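Local coordinates for protein peptide chain release factor subunit 1 (Methanosarcina mazei, PDB 3IR9) that probably directs the termination of translation in response to the stop codons UAA, UAG and UGA, and is represented by its C-terminal domain, at residues L72-V77 / T119-E124. Sequence-based numbering, arbitrary orientation.
Sequences LRAERV and TDIVDE
With CG anti to the backbone N (chi1 -177°) and a bend at chi2, Arg76 runs obliquely across Glu124, so that its CG, rather than its charged end, lies 3.6 Å from Glu124 OE1. The guanidinium and carboxylate planes are 24° apart, and one water joins the two side chains, accepting from Arg76 NE and donating to Glu124 OE2. That carboxylate has its direct ionic partner in Arg55 of helix 51-58, while Arg76 NH1 reaches Thr91 on strand 87-92. Ile121, its CG1 anti to the carbonyl carbon (chi1 -80°), lays CD1 within 3.5 Å of Arg76 CB. Cut back to an alanine, Ile121 would lose CG1 and CD1, which would probably open a gap between the helix start and the side chains of Ala74 and Arg76. The backbones form the base of an antiparallel three-stranded sheet in eRF1 domain 3, whose far end meets the zinc site of Cys81, Cys84, Cys106 and Cys109; they illustrate how an outer strand can pass directly into a helix, here 121-131, while still paired to its neighbour. Arg76 and Thr119 are a hydrogen-bonded pair, with N of Thr119 3.2 Å from O of Arg76. One residue on, Asp120 occupies the N-cap, and the first helical amide, Ile121 N, donates to Ala74 O at 2.8 Å. Leu72 CD1 rests 4.4 Å from CB of Val122, the next helical residue.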
loop_
_atom_site.group_PDB
_atom_site.type_symbol
_atom_site.label_atom_id
_atom_site.label_comp_id
_atom_site.label_asym_id
_atom_site.label_seq_id
_atom_site.Cartn_x
_atom_site.Cartn_y
_atom_site.Cartn_z
ATOM N N LEU A 72 -1.418 7.768 12.885
ATOM C CA LEU A 72 -2.408 8.396 13.751
ATOM C C LEU A 72 -3.804 7.865 13.488
ATOM O O LEU A 72 -4.431 8.209 12.482
ATOM C CB LEU A 72 -2.424 9.904 13.538
ATOM C CG LEU A 72 -1.138 10.663 13.828
ATOM C CD1 LEU A 72 -1.290 12.081 13.321
ATOM C CD2 LEU A 72 -0.825 10.637 15.316
ATOM N N ARG A 73 -4.299 7.042 14.402
ATOM C CA ARG A 73 -5.644 6.511 14.278
ATOM C C ARG A 73 -6.536 7.085 15.375
ATOM O O ARG A 73 -6.728 6.457 16.411
ATOM C CB ARG A 73 -5.613 4.980 14.332
ATOM C CG ARG A 73 -4.783 4.347 13.219
ATOM C CD ARG A 73 -5.129 4.979 11.870
ATOM N NE ARG A 73 -4.736 4.168 10.715
ATOM C CZ ARG A 73 -3.863 4.546 9.781
ATOM N NH1 ARG A 73 -3.268 5.730 9.849
ATOM N NH2 ARG A 73 -3.586 3.736 8.771
ATOM N N ALA A 74 -7.073 8.283 15.141
ATOM C CA ALA A 74 -7.873 8.973 16.156
ATOM C C ALA A 74 -8.664 10.163 15.608
ATOM O O ALA A 74 -8.149 10.944 14.810
ATOM C CB ALA A 74 -6.980 9.425 17.307
ATOM N N GLU A 75 -9.913 10.303 16.051
ATOM C CA GLU A 75 -10.753 11.415 15.614
ATOM C C GLU A 75 -11.019 12.402 16.744
ATOM O O GLU A 75 -10.977 12.049 17.922
ATOM C CB GLU A 75 -12.100 10.915 15.086
ATOM C CG GLU A 75 -12.093 9.525 14.498
ATOM C CD GLU A 75 -13.489 9.071 14.125
ATOM O OE1 GLU A 75 -14.103 8.310 14.905
ATOM O OE2 GLU A 75 -13.983 9.497 13.061
ATOM N N ARG A 76 -11.320 13.639 16.371
ATOM C CA ARG A 76 -11.710 14.654 17.336
ATOM C C ARG A 76 -13.224 14.851 17.305
ATOM O O ARG A 76 -13.801 15.214 16.282
ATOM C CB ARG A 76 -10.994 15.974 17.042
ATOM C CG ARG A 76 -11.283 17.092 18.032
ATOM C CD ARG A 76 -10.885 16.691 19.444
ATOM N NE ARG A 76 -10.771 17.856 20.311
ATOM C CZ ARG A 76 -10.266 17.835 21.536
ATOM N NH1 ARG A 76 -9.821 16.701 22.065
ATOM N NH2 ARG A 76 -10.203 18.958 22.230
ATOM N N VAL A 77 -13.865 14.609 18.438
ATOM C CA VAL A 77 -15.315 14.682 18.511
ATOM C C VAL A 77 -15.786 15.956 19.208
ATOM O O VAL A 77 -15.459 16.208 20.367
ATOM C CB VAL A 77 -15.891 13.459 19.252
ATOM C CG1 VAL A 77 -17.401 13.424 19.110
ATOM C CG2 VAL A 77 -15.261 12.172 18.728
ATOM N N THR A 119 -14.033 14.704 13.158
ATOM C CA THR A 119 -12.943 14.994 12.239
ATOM C C THR A 119 -11.728 14.203 12.704
ATOM O O THR A 119 -11.393 14.215 13.888
ATOM C CB THR A 119 -12.600 16.510 12.223
ATOM O OG1 THR A 119 -13.772 17.278 11.912
ATOM C CG2 THR A 119 -11.526 16.810 11.204
ATOM N N ASP A 120 -11.082 13.489 11.790
ATOM C CA ASP A 120 -9.851 12.794 12.137
ATOM C C ASP A 120 -8.902 13.838 12.709
ATOM O O ASP A 120 -8.969 15.004 12.325
ATOM C CB ASP A 120 -9.242 12.144 10.893
ATOM C CG ASP A 120 -8.055 11.242 11.216
ATOM O OD1 ASP A 120 -7.681 11.107 12.401
ATOM O OD2 ASP A 120 -7.491 10.660 10.269
ATOM N N ILE A 121 -8.030 13.441 13.627
ATOM C CA ILE A 121 -7.080 14.394 14.204
ATOM C C ILE A 121 -6.142 15.009 13.154
ATOM O O ILE A 121 -5.944 16.225 13.130
ATOM C CB ILE A 121 -6.286 13.786 15.386
ATOM C CG1 ILE A 121 -7.140 13.819 16.648
ATOM C CG2 ILE A 121 -5.005 14.565 15.645
ATOM C CD1 ILE A 121 -7.567 15.210 17.037
ATOM N N VAL A 122 -5.581 14.177 12.281
ATOM C CA VAL A 122 -4.692 14.667 11.225
ATOM C C VAL A 122 -5.333 15.764 10.367
ATOM O O VAL A 122 -4.641 16.641 9.854
ATOM C CB VAL A 122 -4.146 13.519 10.342
ATOM C CG1 VAL A 122 -5.107 12.350 10.322
ATOM C CG2 VAL A 122 -3.851 14.007 8.940
ATOM N N ASP A 123 -6.655 15.719 10.229
ATOM C CA ASP A 123 -7.390 16.787 9.557
ATOM C C ASP A 123 -7.249 18.093 10.332
ATOM O O ASP A 123 -6.636 19.048 9.854
ATOM C CB ASP A 123 -8.878 16.439 9.448
ATOM C CG ASP A 123 -9.227 15.710 8.165
ATOM O OD1 ASP A 123 -8.355 15.012 7.600
ATOM O OD2 ASP A 123 -10.392 15.831 7.729
ATOM N N GLU A 124 -7.826 18.117 11.533
ATOM C CA GLU A 124 -7.869 19.314 12.372
ATOM C C GLU A 124 -6.523 20.021 12.456
ATOM O O GLU A 124 -6.452 21.249 12.398
ATOM C CB GLU A 124 -8.349 18.960 13.783
ATOM C CG GLU A 124 -8.222 20.104 14.784
ATOM C CD GLU A 124 -8.185 19.622 16.229
ATOM O OE1 GLU A 124 -8.274 18.397 16.450
ATOM O OE2 GLU A 124 -8.064 20.462 17.147
HETATM O O HOH W 1 -10.650 20.664 18.752
#